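Local atomic coordinates of uracil-DNA glycosylase (Epstein-Barr virus, PDB entry 6LYJ), a protein that belongs to the uracil-DNA glycosylase superfamily of alpha/beta proteins, built on a central parallel beta-sheet with helices packed against it. Residues M188-K193 with L209-P214; Y119-R124 with Q228-N233; L29-W34 with A73-C78. All blocks are in the same frame, centred on the assembly; numbering follows the deposited sequence.

Interaction 1 (M188-K193 with L209-P214); sequences MLWGAK and LTSQHP
The indole of Trp-190 and the pyrrolidine of Pro-214 cross at about a right angle, with Pro-214 CD 3.6 Å from Trp-190 CB and Pro-214 CG close to CE3 of the ring. Ser-211 OG lies 3.5 Å from Trp-190 CD1, oblique to the indole. That hydroxyl donates to its neighbour's carbonyl, Gln-212 O, and is also paired with Asn-233 ND2, while the indole N-H finds His-235 ND1. Rings of Phe-230 (edge-to-face), His-235 and Phe-103 also pack against Trp-190. The imidazole of His-213 carries Pro-214 CD over one face, offset toward the rim, and its CD2 sits 3.5 Å from Trp-190 O; chi1 of -161° swings the ring away from its own backbone N to meet that carbonyl. Its ND1 is bonded to Ser-215 N.

The backbones that carry these groups run side by side as parallel strands, their axes 13° apart. Leu-189 N gives an almost perfectly straight bond of 2.8 Å to Leu-209 O, nearly along the C=O axis, and Gly-191 N reaches Ser-211 O at 2.9 Å, in the carbonyl plane. Between them the bond from Ser-211 N to Leu-189 O is weak at 3.3 Å. Met-188, Trp-190, Leu-209 and Ser-211 face the same side of the sheet, whereas Leu-189 and Thr-210 face the other. Gly-191, at phi 89°, turns the chain from strand to helix and brings its CA close beside His-213 CB.

The segment after each strand's C-terminal end contacts a chain of another protein. Strand 186-190, helix 191-195 and strand 207-211 thus form a beta-alpha-beta unit at one margin of the four-stranded parallel sheet.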
# COMPACT_ATOMS: atom_id res chain seq x y z
N MET A 188 11.03 2.29 -6.43
CA MET A 188 10.83 2.64 -5.02
C MET A 188 10.10 1.49 -4.34
O MET A 188 8.91 1.26 -4.61
CB MET A 188 10.07 3.95 -4.87
CG MET A 188 10.71 5.16 -5.55
SD MET A 188 9.75 6.66 -5.28
CE MET A 188 10.73 7.89 -6.14
N LEU A 189 10.80 0.79 -3.45
CA LEU A 189 10.28 -0.39 -2.75
C LEU A 189 10.15 -0.06 -1.27
O LEU A 189 11.16 0.03 -0.56
CB LEU A 189 11.19 -1.59 -2.98
CG LEU A 189 11.60 -1.82 -4.44
CD1 LEU A 189 12.51 -3.02 -4.61
CD2 LEU A 189 10.36 -1.98 -5.30
N TRP A 190 8.91 0.10 -0.79
CA TRP A 190 8.63 0.51 0.58
C TRP A 190 8.05 -0.67 1.36
O TRP A 190 6.98 -1.18 1.01
CB TRP A 190 7.65 1.68 0.61
CG TRP A 190 8.11 2.87 -0.18
CD1 TRP A 190 9.39 3.31 -0.33
CD2 TRP A 190 7.28 3.76 -0.94
NE1 TRP A 190 9.41 4.43 -1.13
CE2 TRP A 190 8.14 4.72 -1.52
CE3 TRP A 190 5.91 3.83 -1.19
CZ2 TRP A 190 7.66 5.76 -2.33
CZ3 TRP A 190 5.44 4.86 -2.00
CH2 TRP A 190 6.31 5.81 -2.56
N GLY A 191 8.73 -1.07 2.43
CA GLY A 191 8.28 -2.18 3.25
C GLY A 191 8.81 -3.52 2.77
O GLY A 191 9.46 -3.64 1.73
N ALA A 192 8.51 -4.56 3.56
CA ALA A 192 9.08 -5.88 3.31
C ALA A 192 8.52 -6.50 2.03
O ALA A 192 9.27 -7.10 1.24
CB ALA A 192 8.84 -6.80 4.50
N LYS A 193 7.21 -6.39 1.82
CA LYS A 193 6.60 -7.03 0.66
C LYS A 193 7.18 -6.47 -0.63
O LYS A 193 7.65 -7.22 -1.49
CB LYS A 193 5.08 -6.83 0.68
CG LYS A 193 4.39 -7.50 1.86
CD LYS A 193 4.66 -9.00 1.88
CE LYS A 193 3.60 -9.76 1.09
NZ LYS A 193 3.52 -11.18 1.53
N LEU A 209 15.56 2.11 -4.71
CA LEU A 209 15.42 2.82 -3.45
C LEU A 209 14.52 2.02 -2.52
O LEU A 209 13.41 1.63 -2.90
CB LEU A 209 14.84 4.22 -3.67
CG LEU A 209 15.62 5.13 -4.63
CD1 LEU A 209 14.82 6.39 -4.95
CD2 LEU A 209 16.97 5.50 -4.02
N THR A 210 15.00 1.77 -1.31
CA THR A 210 14.26 0.98 -0.33
C THR A 210 14.15 1.76 0.97
O THR A 210 15.01 2.58 1.31
CB THR A 210 14.92 -0.37 -0.05
OG1 THR A 210 16.19 -0.16 0.57
CG2 THR A 210 15.12 -1.16 -1.34
N SER A 211 13.07 1.50 1.70
CA SER A 211 12.86 2.05 3.03
C SER A 211 11.71 1.28 3.67
O SER A 211 11.09 0.42 3.05
CB SER A 211 12.57 3.55 2.99
OG SER A 211 11.24 3.80 2.58
N GLN A 212 11.43 1.62 4.93
CA GLN A 212 10.22 1.13 5.57
C GLN A 212 8.98 1.67 4.87
O GLN A 212 9.04 2.64 4.11
CB GLN A 212 10.20 1.51 7.05
CG GLN A 212 11.12 0.66 7.90
CD GLN A 212 10.97 0.97 9.37
OE1 GLN A 212 10.64 2.09 9.75
NE2 GLN A 212 11.21 -0.03 10.21
N HIS A 213 7.86 1.03 5.15
CA HIS A 213 6.60 1.39 4.52
C HIS A 213 6.13 2.76 5.02
O HIS A 213 6.39 3.13 6.16
CB HIS A 213 5.55 0.32 4.83
CG HIS A 213 4.38 0.33 3.91
ND1 HIS A 213 3.28 1.14 4.10
CD2 HIS A 213 4.12 -0.40 2.79
CE1 HIS A 213 2.41 0.93 3.13
NE2 HIS A 213 2.89 -0.00 2.33
N PRO A 214 5.46 3.54 4.17
CA PRO A 214 4.94 4.84 4.62
C PRO A 214 3.75 4.75 5.57
O PRO A 214 3.31 5.79 6.07
CB PRO A 214 4.53 5.52 3.31
CG PRO A 214 4.19 4.37 2.40
CD PRO A 214 5.23 3.33 2.73

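Interaction 2 (Y119-R124 with Q228-N233); sequences YAELHR and QKFLGN
With CG anti to the backbone N (chi1 165°) and a bend at chi2 (60°), Glu-121 turns its carboxylate outward and forward along the helix, where OE1 accepts from Gly-232 N across the contact at 2.6 Å, met from above the carboxylate plane. Arg-124, extended at chi1, bends at chi3 (70°) so that its guanidinium lies edge-on to the same carboxylate. The two pair side-on: Arg-124 NE donates to Glu-121 OE1 at 2.9 Å, from the face opposite to Gly-232 N, and Arg-124 NH2 forms the salt bridge to the syn lone pair of Glu-121 OE2 at 2.8 Å. Both oxygens lie close to the guanidinium plane, so the two bonds together fix the rotation of the group.

One oxygen is therefore gripped by two donors, while OE2 also accepts from Asn-234 N. Gly-232 CA sits over one face of the guanidinium, 3.4 Å from Arg-124 NE.

The loop adopts a type II beta turn from Phe-230 to Asn-233, closed by the bond from Asn-233 N to Phe-230 O; Gly-232 takes the third position, with a positive phi. Helix 113-125 thereby holds the turn that leads into helix 235-245 in this alpha/beta fold.

Apolar groups flank the charges. Glu-121 CB lies 3.6 Å from Phe-230 CE2, and Leu-231 CD1 reaches to 4.4 Å from Ala-120 CB on the more exposed side. Asn-233 OD1 approaches Glu-121 OE2 as a second acceptor rather than a partner; it is bonded to His-235 N. Asn-233 ND2, hydrogen-bonded to Ser-211 OG, lies over one face of the Phe-230 ring, offset toward its rim.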
# COMPACT_ATOMS: atom_id res chain seq x y z
N TYR A 119 2.92 12.18 1.05
CA TYR A 119 2.87 13.63 0.92
C TYR A 119 3.78 14.31 1.94
O TYR A 119 4.42 15.32 1.63
CB TYR A 119 1.43 14.13 1.10
CG TYR A 119 0.48 13.79 -0.02
CD1 TYR A 119 0.94 13.30 -1.24
CD2 TYR A 119 -0.89 13.99 0.13
CE1 TYR A 119 0.06 12.99 -2.25
CE2 TYR A 119 -1.77 13.70 -0.88
CZ TYR A 119 -1.30 13.20 -2.07
OH TYR A 119 -2.18 12.92 -3.09
N ALA A 120 3.82 13.79 3.17
CA ALA A 120 4.65 14.39 4.20
C ALA A 120 6.13 14.31 3.84
O ALA A 120 6.89 15.26 4.06
CB ALA A 120 4.40 13.71 5.55
N GLU A 121 6.56 13.17 3.28
CA GLU A 121 7.95 13.06 2.86
C GLU A 121 8.25 13.95 1.66
O GLU A 121 9.33 14.56 1.58
CB GLU A 121 8.29 11.60 2.55
CG GLU A 121 9.59 11.40 1.78
CD GLU A 121 10.82 11.92 2.50
OE1 GLU A 121 10.79 12.10 3.73
OE2 GLU A 121 11.84 12.15 1.81
N LEU A 122 7.30 14.07 0.74
CA LEU A 122 7.47 15.00 -0.38
C LEU A 122 7.62 16.43 0.12
O LEU A 122 8.45 17.19 -0.38
CB LEU A 122 6.29 14.88 -1.34
CG LEU A 122 6.33 13.74 -2.35
CD1 LEU A 122 4.92 13.42 -2.81
CD2 LEU A 122 7.21 14.08 -3.54
N HIS A 123 6.81 16.81 1.11
CA HIS A 123 6.84 18.17 1.64
C HIS A 123 8.13 18.43 2.41
O HIS A 123 8.69 19.54 2.33
CB HIS A 123 5.62 18.39 2.54
CG HIS A 123 5.50 19.79 3.06
ND1 HIS A 123 4.99 20.07 4.31
CD2 HIS A 123 5.82 20.98 2.50
CE1 HIS A 123 5.00 21.38 4.50
NE2 HIS A 123 5.50 21.95 3.42
N ARG A 124 8.62 17.44 3.15
CA ARG A 124 9.91 17.58 3.82
C ARG A 124 11.04 17.75 2.81
O ARG A 124 11.91 18.61 2.98
CB ARG A 124 10.18 16.36 4.71
CG ARG A 124 11.51 16.42 5.47
CD ARG A 124 12.02 15.03 5.84
NE ARG A 124 12.45 14.27 4.68
CZ ARG A 124 13.61 14.44 4.05
NH1 ARG A 124 14.46 15.36 4.47
NH2 ARG A 124 13.92 13.70 2.99
N GLN A 228 15.94 2.06 6.73
CA GLN A 228 15.70 3.47 6.97
C GLN A 228 14.20 3.75 7.06
O GLN A 228 13.38 3.08 6.42
CB GLN A 228 16.37 4.28 5.86
CG GLN A 228 15.65 5.52 5.41
CD GLN A 228 16.47 6.31 4.42
OE1 GLN A 228 16.67 5.89 3.28
NE2 GLN A 228 16.96 7.47 4.84
N LYS A 229 13.84 4.73 7.88
CA LYS A 229 12.45 5.15 8.00
C LYS A 229 11.96 5.78 6.70
O LYS A 229 12.72 6.36 5.93
CB LYS A 229 12.30 6.16 9.14
CG LYS A 229 12.39 5.56 10.51
CD LYS A 229 11.07 4.93 10.87
CE LYS A 229 11.09 4.35 12.27
NZ LYS A 229 10.25 3.12 12.29
N PHE A 230 10.65 5.65 6.45
CA PHE A 230 10.08 6.27 5.26
C PHE A 230 10.28 7.78 5.30
O PHE A 230 10.85 8.37 4.38
CB PHE A 230 8.60 5.93 5.10
CG PHE A 230 8.01 6.46 3.83
CD1 PHE A 230 8.08 5.73 2.66
CD2 PHE A 230 7.43 7.72 3.80
CE1 PHE A 230 7.55 6.24 1.48
CE2 PHE A 230 6.90 8.23 2.63
CZ PHE A 230 6.96 7.49 1.46
N LEU A 231 9.77 8.43 6.35
CA LEU A 231 9.98 9.87 6.50
C LEU A 231 11.47 10.14 6.64
O LEU A 231 12.12 9.66 7.57
CB LEU A 231 9.22 10.40 7.71
CG LEU A 231 9.28 11.91 7.90
CD1 LEU A 231 8.52 12.63 6.81
CD2 LEU A 231 8.76 12.30 9.28
N GLY A 232 12.02 10.92 5.70
CA GLY A 232 13.45 11.12 5.64
C GLY A 232 14.17 10.26 4.62
O GLY A 232 15.40 10.38 4.50
N ASN A 233 13.47 9.38 3.90
CA ASN A 233 14.17 8.50 2.98
C ASN A 233 14.70 9.23 1.75
O ASN A 233 15.58 8.71 1.06
CB ASN A 233 13.28 7.31 2.57
CG ASN A 233 12.07 7.72 1.73
OD1 ASN A 233 11.98 8.83 1.22
ND2 ASN A 233 11.15 6.78 1.57

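Interaction 3 (L29-W34 with A73-C78)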
# COMPACT_ATOMS: atom_id res chain seq x y z
N LEU A 29 -6.82 -6.98 -21.75
CA LEU A 29 -7.14 -5.77 -20.99
C LEU A 29 -6.04 -4.72 -21.03
O LEU A 29 -6.24 -3.59 -20.58
CB LEU A 29 -7.47 -6.11 -19.54
CG LEU A 29 -8.66 -7.04 -19.31
CD1 LEU A 29 -8.76 -7.42 -17.84
CD2 LEU A 29 -9.95 -6.40 -19.80
N LEU A 30 -4.87 -5.08 -21.53
CA LEU A 30 -3.74 -4.17 -21.59
C LEU A 30 -3.79 -3.33 -22.86
O LEU A 30 -4.28 -3.79 -23.90
CB LEU A 30 -2.43 -4.95 -21.55
CG LEU A 30 -2.02 -5.53 -20.20
CD1 LEU A 30 -0.88 -6.52 -20.39
CD2 LEU A 30 -1.61 -4.44 -19.23
N PRO A 31 -3.27 -2.10 -22.81
CA PRO A 31 -3.16 -1.29 -24.03
C PRO A 31 -2.18 -1.92 -25.01
O PRO A 31 -1.28 -2.68 -24.63
CB PRO A 31 -2.64 0.06 -23.53
CG PRO A 31 -2.81 0.02 -22.04
CD PRO A 31 -2.71 -1.40 -21.65
N ASP A 32 -2.37 -1.59 -26.29
CA ASP A 32 -1.56 -2.18 -27.34
C ASP A 32 -0.07 -1.89 -27.13
O ASP A 32 0.78 -2.73 -27.45
CB ASP A 32 -2.01 -1.67 -28.71
CG ASP A 32 -3.41 -2.13 -29.08
OD1 ASP A 32 -3.75 -3.29 -28.77
OD2 ASP A 32 -4.16 -1.34 -29.68
N LEU A 33 0.26 -0.70 -26.63
CA LEU A 33 1.67 -0.39 -26.39
C LEU A 33 2.27 -1.33 -25.35
O LEU A 33 3.43 -1.73 -25.46
CB LEU A 33 1.80 1.07 -25.95
CG LEU A 33 1.75 2.10 -27.07
CD1 LEU A 33 1.60 3.48 -26.49
CD2 LEU A 33 2.99 2.01 -27.96
N TRP A 34 1.48 -1.71 -24.34
CA TRP A 34 1.97 -2.65 -23.34
C TRP A 34 2.11 -4.05 -23.91
O TRP A 34 3.04 -4.78 -23.55
CB TRP A 34 1.08 -2.64 -22.10
CG TRP A 34 1.57 -1.64 -21.10
CD1 TRP A 34 1.25 -0.32 -21.03
CD2 TRP A 34 2.50 -1.89 -20.04
NE1 TRP A 34 1.91 0.27 -19.97
CE2 TRP A 34 2.69 -0.68 -19.35
CE3 TRP A 34 3.19 -3.03 -19.60
CZ2 TRP A 34 3.53 -0.56 -18.25
CZ3 TRP A 34 4.03 -2.92 -18.50
CH2 TRP A 34 4.19 -1.69 -17.84
N ALA A 73 -5.75 0.42 -15.34
CA ALA A 73 -5.62 1.87 -15.51
C ALA A 73 -4.17 2.32 -15.34
O ALA A 73 -3.74 3.27 -16.01
CB ALA A 73 -6.53 2.61 -14.53
N TRP A 74 -3.42 1.65 -14.46
CA TRP A 74 -2.01 1.98 -14.24
C TRP A 74 -1.17 1.90 -15.50
O TRP A 74 -0.06 2.44 -15.53
CB TRP A 74 -1.42 1.03 -13.19
CG TRP A 74 -1.60 -0.41 -13.56
CD1 TRP A 74 -2.65 -1.22 -13.23
CD2 TRP A 74 -0.71 -1.21 -14.35
NE1 TRP A 74 -2.46 -2.48 -13.76
CE2 TRP A 74 -1.28 -2.50 -14.45
CE3 TRP A 74 0.52 -0.97 -14.97
CZ2 TRP A 74 -0.67 -3.53 -15.15
CZ3 TRP A 74 1.13 -2.00 -15.67
CH2 TRP A 74 0.53 -3.27 -15.75
N ALA A 75 -1.66 1.22 -16.54
CA ALA A 75 -0.90 1.06 -17.77
C ALA A 75 -1.27 2.05 -18.86
O ALA A 75 -0.66 2.02 -19.93
CB ALA A 75 -1.07 -0.37 -18.29
N ARG A 76 -2.26 2.92 -18.63
CA ARG A 76 -2.82 3.74 -19.69
C ARG A 76 -2.39 5.20 -19.66
O ARG A 76 -2.89 5.99 -20.46
CB ARG A 76 -4.35 3.66 -19.66
CG ARG A 76 -4.91 2.26 -19.90
CD ARG A 76 -6.40 2.30 -20.25
NE ARG A 76 -7.25 2.67 -19.12
CZ ARG A 76 -7.93 1.80 -18.38
NH1 ARG A 76 -7.86 0.50 -18.66
NH2 ARG A 76 -8.68 2.22 -17.37
N PHE A 77 -1.46 5.59 -18.78
CA PHE A 77 -1.15 7.01 -18.64
C PHE A 77 0.11 7.45 -19.38
O PHE A 77 0.33 8.65 -19.54
CB PHE A 77 -0.99 7.40 -17.17
CG PHE A 77 -2.28 7.47 -16.40
CD1 PHE A 77 -2.86 6.32 -15.88
CD2 PHE A 77 -2.91 8.69 -16.19
CE1 PHE A 77 -4.05 6.39 -15.17
CE2 PHE A 77 -4.09 8.77 -15.48
CZ PHE A 77 -4.67 7.62 -14.97
N CYS A 78 0.92 6.51 -19.87
CA CYS A 78 2.10 6.87 -20.63
C CYS A 78 2.56 5.65 -21.42
O CYS A 78 2.16 4.52 -21.12
CB CYS A 78 3.23 7.38 -19.73
SG CYS A 78 4.03 6.11 -18.73
O HOH W 1 -6.26 -0.91 -20.78
O HOH W 2 2.61 2.78 -19.10
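Water 2 joins the two segments with two short bonds: it accepts from Trp-34 NE1 at 2.7 Å, in the plane of the indole at its edge, and donates to Cys-78 O at 2.7 Å. A second bridge lies nearer the start of segment 29-34, where water 1 donates to Leu-29 O at 2.7 Å and accepts from Arg-76 NH1, in the guanidinium plane. Bent at chi3 (-71°), the arginine also offers NH2 to Asp-69 O, and its guanidinium has Ala-73 CA over one face.

Between the waters the contact is largely apolar. The methyl of Ala-75 sits over the five-membered ring of Trp-34 in a CH-pi contact, 3.7 Å from CB to the ring centroid. On that same face, over the six-membered ring, comes the edge of Trp-74: the pair is edge-to-face (T-shaped), planes at 78°, with Trp-74 CZ3 3.8 Å from Trp-34 CH2. Leu-30 CD2 fills in against both Trp-74 CH2 and Ala-75 CB. Pro-31, the N-cap residue of helix 32-38, places its CD 3.9 Å from Ala-75 CB, and its CG meets Arg-76 CG at 3.7 Å as the two side chains cross at about a right angle.

Helix 167-181 and strand 145-149 also pack against the tryptophans, so the contact lays the start of helix 32-38 and the 73-78 loop over the edge strand of the parallel sheet. Its chemistry implies a join in which aromatic faces and methyls supply the close packing, while two ordered waters satisfy backbone carbonyls and side-chain N-H groups around it.

Interactions 1 and 2 adjoin, their centres 12 Å apart, whereas interaction 3 lies on the opposite side of the chain's centre, about 25 Å from interaction 1 and 29 Å from interaction 2 between centres. Interaction 1 is the buried one and combines backbone bonds between neighbouring strands with buried side-chain packing; interactions 2 and 3 are partly buried. Interaction 2 depends on a charged pair gripping a turn, and interaction 3 on aromatic packing with bridging waters. Gln-212 with Gln-228 and Lys-229 links the first two directly. Interactions 1 and 3 serve opposite margins of the same sheet, at strands 207-211 and 145-149.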